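Local coordinates for 2-oxoadipate dioxygenase/decarboxylase, chloroplastic/amyloplastic (Oryza sativa, PDB 6W1K), which catalyses the iron(II)-dependent decarboxylation and hydroxylation of 2-oxoadipate to D-2-hydroxyglutarate in plastid lysine catabolism, at residues 232-246 and 291-305. Sequence-based numbering, arbitrary orientation.
Sequences KVSPDGLLQQSSTVA and RDGFEVGNADKIFES. With OOG (2-oxoadipic acid), chain F.
One wall of the 2-oxoadipate pocket forms where Gln241 on strand 239-243 meets Asn298 and Ile302 of helix 296-302. Asn298 ND2 donates to Gln241 OE1 at 3.0 Å in a nearly straight bond, the acceptor lying in the Asn298 amide plane although the two amides are turned 49° apart. Asn298 ND2 also donates to Leu239 O at 3.3 Å, from above that carbonyl plane, so one amide nitrogen ties side chain and backbone of the strand to the helix. A water that accepts from Glu295 N sits within hydrogen-bonding range of both Gln241 OE1 and O4 of 2-oxoadipate. Gln241 NE2 makes a strongly bent, weak hydrogen bond to O3 of 2-oxoadipate (2.7 Å) and donates to the metal ligand Glu267, consistent with Asn298 as a second-shell residue positioning Gln241. Ile302 crosses Gln241 at about a right angle; with CG1 anti to the carbonyl carbon and the chain extended, Ile302 CD1 lies 3.6 Å from Gln241 NE2. Strand and helix axes run nearly parallel (2°), the helix packing on the hairpin 232-243, which is joined to strand 258-271 in the mixed sheet of this glyoxalase-clan fold. At the hairpin's turn, Arg291 NE donates to the syn lone pair of Asp236 OD2 in a salt bridge (2.7 Å, 163°), while Leu239 CB covers one guanidinium face. An alanine at Arg291 is likely to leave the Asp236 carboxylate without its cationic mate and uncover Leu239. Asp236 OD1 serves the turn itself, accepting from Ser234 OG and, as an Asx turn, from Leu238 N. At the end of the strand, Ser243 OG and Ser305 OG lie 2.6 Å apart; past it, Ala246 N donates to Ser305 O.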
loop_
_atom_site.group_PDB
_atom_site.type_symbol
_atom_site.label_atom_id
_atom_site.label_comp_id
_atom_site.label_asym_id
_atom_site.label_seq_id
_atom_site.Cartn_x
_atom_site.Cartn_y
_atom_site.Cartn_z
ATOM N N LYS A 232 -13.495 -1.601 -7.726
ATOM C CA LYS A 232 -12.955 -2.866 -8.204
ATOM C C LYS A 232 -13.507 -3.994 -7.344
ATOM O O LYS A 232 -13.311 -4.001 -6.123
ATOM C CB LYS A 232 -11.426 -2.851 -8.138
ATOM C CG LYS A 232 -10.767 -2.003 -9.227
ATOM C CD LYS A 232 -10.985 -0.521 -9.001
ATOM C CE LYS A 232 -9.931 0.305 -9.722
ATOM N NZ LYS A 232 -10.362 1.701 -9.989
ATOM N N VAL A 233 -14.127 -4.969 -7.985
ATOM C CA VAL A 233 -14.774 -6.079 -7.304
ATOM C C VAL A 233 -14.111 -7.375 -7.743
ATOM O O VAL A 233 -14.007 -7.654 -8.945
ATOM C CB VAL A 233 -16.285 -6.127 -7.599
ATOM C CG1 VAL A 233 -16.877 -7.367 -6.957
ATOM C CG2 VAL A 233 -16.985 -4.853 -7.129
ATOM N N SER A 234 -13.717 -8.123 -6.701
ATOM C CA SER A 234 -12.954 -9.316 -6.919
ATOM C C SER A 234 -13.947 -10.240 -7.558
ATOM O O SER A 234 -15.155 -10.210 -7.382
ATOM C CB SER A 234 -12.385 -9.956 -5.761
ATOM O OG SER A 234 -13.390 -10.229 -4.848
ATOM N N PRO A 235 -13.568 -11.377 -8.418
ATOM C CA PRO A 235 -14.459 -12.326 -9.098
ATOM C C PRO A 235 -15.390 -13.077 -8.153
ATOM O O PRO A 235 -16.500 -13.434 -8.553
ATOM C CB PRO A 235 -13.482 -13.272 -9.813
ATOM C CG PRO A 235 -12.260 -12.466 -10.030
ATOM C CD PRO A 235 -12.159 -11.553 -8.819
ATOM N N ASP A 236 -14.986 -13.325 -6.906
ATOM C CA ASP A 236 -15.899 -13.936 -5.949
ATOM C C ASP A 236 -16.844 -12.924 -5.315
ATOM O O ASP A 236 -17.701 -13.315 -4.521
ATOM C CB ASP A 236 -15.109 -14.682 -4.854
ATOM C CG ASP A 236 -14.150 -13.762 -4.042
ATOM O OD1 ASP A 236 -14.147 -12.534 -4.214
ATOM O OD2 ASP A 236 -13.383 -14.270 -3.200
ATOM N N GLY A 237 -16.689 -11.639 -5.613
ATOM C CA GLY A 237 -17.568 -10.626 -5.075
ATOM C C GLY A 237 -17.249 -10.141 -3.674
ATOM O O GLY A 237 -17.907 -9.203 -3.210
ATOM N N LEU A 238 -16.245 -10.716 -3.001
ATOM C CA LEU A 238 -16.028 -10.507 -1.571
ATOM C C LEU A 238 -14.988 -9.447 -1.237
ATOM O O LEU A 238 -14.936 -8.992 -0.086
ATOM C CB LEU A 238 -15.607 -11.832 -0.920
ATOM C CG LEU A 238 -16.562 -12.990 -1.240
ATOM C CD1 LEU A 238 -16.096 -14.272 -0.556
ATOM C CD2 LEU A 238 -18.014 -12.679 -0.861
ATOM N N LEU A 239 -14.166 -9.033 -2.196
ATOM C CA LEU A 239 -13.181 -7.989 -1.970
ATOM C C LEU A 239 -13.491 -6.845 -2.924
ATOM O O LEU A 239 -13.422 -7.015 -4.147
ATOM C CB LEU A 239 -11.769 -8.518 -2.167
ATOM C CG LEU A 239 -10.683 -7.440 -2.061
ATOM C CD1 LEU A 239 -10.652 -6.793 -0.652
ATOM C CD2 LEU A 239 -9.331 -8.087 -2.412
ATOM N N GLN A 240 -13.856 -5.699 -2.362
ATOM C CA GLN A 240 -14.253 -4.528 -3.134
ATOM C C GLN A 240 -13.378 -3.353 -2.727
ATOM O O GLN A 240 -13.260 -3.033 -1.538
ATOM C CB GLN A 240 -15.741 -4.226 -2.918
ATOM C CG GLN A 240 -16.613 -5.473 -2.943
ATOM C CD GLN A 240 -18.105 -5.170 -3.086
ATOM O OE1 GLN A 240 -18.536 -4.020 -2.996
ATOM N NE2 GLN A 240 -18.899 -6.216 -3.298
ATOM N N GLN A 241 -12.753 -2.712 -3.710
ATOM C CA GLN A 241 -11.707 -1.739 -3.414
ATOM C C GLN A 241 -11.878 -0.507 -4.276
ATOM O O GLN A 241 -12.300 -0.602 -5.432
ATOM C CB GLN A 241 -10.336 -2.343 -3.637
ATOM C CG GLN A 241 -9.998 -3.510 -2.722
ATOM C CD GLN A 241 -8.724 -4.202 -3.155
ATOM O OE1 GLN A 241 -8.742 -5.174 -3.915
ATOM N NE2 GLN A 241 -7.604 -3.708 -2.658
ATOM N N SER A 242 -11.597 0.652 -3.682
ATOM C CA SER A 242 -11.541 1.924 -4.399
ATOM C C SER A 242 -10.337 2.700 -3.877
ATOM O O SER A 242 -9.774 2.372 -2.827
ATOM C CB SER A 242 -12.838 2.719 -4.232
ATOM O OG SER A 242 -13.102 2.952 -2.867
ATOM N N SER A 243 -9.928 3.729 -4.621
ATOM C CA SER A 243 -8.712 4.468 -4.292
ATOM C C SER A 243 -8.812 5.872 -4.875
ATOM O O SER A 243 -9.466 6.079 -5.895
ATOM C CB SER A 243 -7.440 3.812 -4.841
ATOM O OG SER A 243 -7.407 3.828 -6.248
ATOM N N THR A 244 -8.159 6.833 -4.218
ATOM C CA THR A 244 -8.083 8.175 -4.761
ATOM C C THR A 244 -7.017 8.222 -5.847
ATOM O O THR A 244 -6.121 7.374 -5.917
ATOM C CB THR A 244 -7.744 9.209 -3.685
ATOM O OG1 THR A 244 -6.539 8.825 -3.014
ATOM C CG2 THR A 244 -8.872 9.374 -2.683
ATOM N N VAL A 245 -7.144 9.222 -6.713
ATOM C CA VAL A 245 -6.039 9.622 -7.570
ATOM C C VAL A 245 -4.934 10.212 -6.707
ATOM O O VAL A 245 -5.188 11.051 -5.831
ATOM C CB VAL A 245 -6.531 10.624 -8.624
ATOM C CG1 VAL A 245 -5.379 11.087 -9.514
ATOM C CG2 VAL A 245 -7.649 9.989 -9.455
ATOM N N ALA A 246 -3.701 9.774 -6.958
ATOM C CA ALA A 246 -2.564 10.192 -6.167
ATOM C C ALA A 246 -2.407 11.708 -6.204
ATOM O O ALA A 246 -2.737 12.371 -7.193
ATOM C CB ALA A 246 -1.281 9.525 -6.676
ATOM N N ARG A 291 -13.350 -12.242 3.662
ATOM C CA ARG A 291 -12.401 -12.548 2.602
ATOM C C ARG A 291 -11.059 -11.896 2.899
ATOM O O ARG A 291 -10.973 -10.681 3.102
ATOM C CB ARG A 291 -12.962 -12.073 1.261
ATOM C CG ARG A 291 -11.900 -11.863 0.175
ATOM C CD ARG A 291 -11.491 -13.191 -0.453
ATOM N NE ARG A 291 -11.327 -13.098 -1.909
ATOM C CZ ARG A 291 -10.224 -12.682 -2.525
ATOM N NH1 ARG A 291 -9.146 -12.298 -1.825
ATOM N NH2 ARG A 291 -10.194 -12.646 -3.851
ATOM N N ASP A 292 -10.016 -12.714 2.944
ATOM C CA ASP A 292 -8.671 -12.243 3.213
ATOM C C ASP A 292 -7.875 -12.128 1.915
ATOM O O ASP A 292 -8.286 -12.573 0.846
ATOM C CB ASP A 292 -7.954 -13.167 4.202
ATOM C CG ASP A 292 -6.851 -12.446 4.982
ATOM O OD1 ASP A 292 -6.575 -11.248 4.666
ATOM O OD2 ASP A 292 -6.264 -13.089 5.899
ATOM N N GLY A 293 -6.722 -11.490 2.027
ATOM C CA GLY A 293 -5.808 -11.432 0.909
ATOM C C GLY A 293 -6.220 -10.402 -0.133
ATOM O O GLY A 293 -6.913 -9.420 0.152
ATOM N N PHE A 294 -5.805 -10.658 -1.367
ATOM C CA PHE A 294 -5.853 -9.658 -2.436
ATOM C C PHE A 294 -6.257 -10.356 -3.729
ATOM O O PHE A 294 -6.454 -11.571 -3.763
ATOM C CB PHE A 294 -4.507 -8.945 -2.556
ATOM C CG PHE A 294 -4.125 -8.172 -1.324
ATOM C CD1 PHE A 294 -4.445 -6.827 -1.209
ATOM C CD2 PHE A 294 -3.466 -8.800 -0.279
ATOM C CE1 PHE A 294 -4.111 -6.133 -0.068
ATOM C CE2 PHE A 294 -3.114 -8.119 0.870
ATOM C CZ PHE A 294 -3.419 -6.781 0.974
ATOM N N GLU A 295 -6.403 -9.586 -4.799
ATOM C CA GLU A 295 -6.912 -10.141 -6.052
ATOM C C GLU A 295 -6.194 -9.477 -7.212
ATOM O O GLU A 295 -6.168 -8.246 -7.315
ATOM C CB GLU A 295 -8.433 -9.954 -6.152
ATOM C CG GLU A 295 -9.108 -10.995 -7.055
ATOM C CD GLU A 295 -9.067 -10.572 -8.512
ATOM O OE1 GLU A 295 -9.223 -9.358 -8.753
ATOM O OE2 GLU A 295 -8.881 -11.432 -9.411
ATOM N N VAL A 296 -5.608 -10.297 -8.085
ATOM C CA VAL A 296 -4.767 -9.771 -9.155
ATOM C C VAL A 296 -5.543 -8.772 -10.008
ATOM O O VAL A 296 -5.039 -7.691 -10.327
ATOM C CB VAL A 296 -4.208 -10.938 -9.991
ATOM C CG1 VAL A 296 -5.381 -11.795 -10.548
ATOM C CG2 VAL A 296 -3.313 -10.395 -11.099
ATOM N N GLY A 297 -6.790 -9.103 -10.373
ATOM C CA GLY A 297 -7.585 -8.200 -11.194
ATOM C C GLY A 297 -7.772 -6.823 -10.574
ATOM O O GLY A 297 -7.584 -5.797 -11.237
ATOM N N ASN A 298 -8.162 -6.776 -9.297
ATOM C CA ASN A 298 -8.268 -5.494 -8.597
ATOM C C ASN A 298 -6.926 -4.771 -8.565
ATOM O O ASN A 298 -6.814 -3.604 -8.963
ATOM C CB ASN A 298 -8.766 -5.708 -7.158
ATOM C CG ASN A 298 -10.196 -6.200 -7.101
ATOM O OD1 ASN A 298 -10.779 -6.510 -8.119
ATOM N ND2 ASN A 298 -10.774 -6.220 -5.907
ATOM N N ALA A 299 -5.907 -5.438 -8.030
ATOM C CA ALA A 299 -4.626 -4.786 -7.821
ATOM C C ALA A 299 -4.105 -4.174 -9.108
ATOM O O ALA A 299 -3.549 -3.075 -9.091
ATOM C CB ALA A 299 -3.629 -5.806 -7.287
ATOM N N ASP A 300 -4.264 -4.892 -10.230
ATOM C CA ASP A 300 -3.744 -4.410 -11.503
ATOM C C ASP A 300 -4.235 -3.002 -11.798
ATOM O O ASP A 300 -3.474 -2.176 -12.294
ATOM C CB ASP A 300 -4.137 -5.360 -12.640
ATOM C CG ASP A 300 -3.390 -5.076 -13.947
ATOM O OD1 ASP A 300 -2.208 -4.670 -13.916
ATOM O OD2 ASP A 300 -3.989 -5.276 -15.027
ATOM N N LYS A 301 -5.489 -2.696 -11.468
ATOM C CA LYS A 301 -6.052 -1.393 -11.798
ATOM C C LYS A 301 -5.764 -0.354 -10.721
ATOM O O LYS A 301 -5.666 0.842 -11.019
ATOM C CB LYS A 301 -7.563 -1.524 -12.014
ATOM C CG LYS A 301 -7.977 -2.533 -13.105
ATOM C CD LYS A 301 -7.655 -1.990 -14.520
ATOM C CE LYS A 301 -7.921 -3.034 -15.633
ATOM N NZ LYS A 301 -6.659 -3.513 -16.289
ATOM N N ILE A 302 -5.580 -0.791 -9.481
ATOM C CA ILE A 302 -5.287 0.136 -8.396
ATOM C C ILE A 302 -3.876 0.685 -8.534
ATOM O O ILE A 302 -3.622 1.831 -8.148
ATOM C CB ILE A 302 -5.501 -0.563 -7.036
ATOM C CG1 ILE A 302 -6.979 -0.907 -6.865
ATOM C CG2 ILE A 302 -5.059 0.314 -5.863
ATOM C CD1 ILE A 302 -7.278 -1.827 -5.686
ATOM N N PHE A 303 -2.950 -0.094 -9.129
ATOM C CA PHE A 303 -1.604 0.420 -9.403
ATOM C C PHE A 303 -1.666 1.733 -10.182
ATOM O O PHE A 303 -0.747 2.555 -10.108
ATOM C CB PHE A 303 -0.761 -0.580 -10.227
ATOM C CG PHE A 303 -0.083 -1.651 -9.406
ATOM C CD1 PHE A 303 0.873 -1.321 -8.447
ATOM C CD2 PHE A 303 -0.390 -2.985 -9.606
ATOM C CE1 PHE A 303 1.492 -2.304 -7.693
ATOM C CE2 PHE A 303 0.218 -3.982 -8.842
ATOM C CZ PHE A 303 1.164 -3.639 -7.888
ATOM N N GLU A 304 -2.723 1.924 -10.958
ATOM C CA GLU A 304 -2.813 3.063 -11.846
ATOM C C GLU A 304 -3.296 4.331 -11.150
ATOM O O GLU A 304 -3.402 5.384 -11.803
ATOM C CB GLU A 304 -3.707 2.687 -13.031
ATOM C CG GLU A 304 -3.075 1.568 -13.878
ATOM C CD GLU A 304 -3.820 1.270 -15.159
ATOM O OE1 GLU A 304 -4.333 2.229 -15.779
ATOM O OE2 GLU A 304 -3.881 0.073 -15.540
ATOM N N SER A 305 -3.527 4.281 -9.842
ATOM C CA SER A 305 -3.833 5.493 -9.094
ATOM C C SER A 305 -2.721 6.524 -9.201
ATOM O O SER A 305 -2.984 7.719 -9.040
ATOM C CB SER A 305 -4.079 5.140 -7.635
ATOM O OG SER A 305 -5.134 4.192 -7.538
HETATM C C2 OOG F . -0.162 -1.467 -4.851
HETATM C C3 OOG F . -1.475 -1.660 -5.611
HETATM C C4 OOG F . -2.112 -3.002 -5.233
HETATM C C6 OOG F . -4.162 -3.668 -3.694
HETATM O O4 OOG F . -4.440 -4.662 -4.410
HETATM O O3 OOG F . -4.965 -3.293 -2.812
HETATM C C5 OOG F . -2.851 -2.917 -3.898
HETATM C C1 OOG F . 0.624 -0.251 -5.363
HETATM O O1 OOG F . 1.775 -0.143 -5.119
HETATM O O2 OOG F . 0.010 0.749 -6.119
HETATM O O5 OOG F . -2.416 -2.273 -3.011
HETATM O O HOH W 1 -11.635 -14.131 -6.376
HETATM O O HOH W 2 -6.394 -6.577 -4.372
#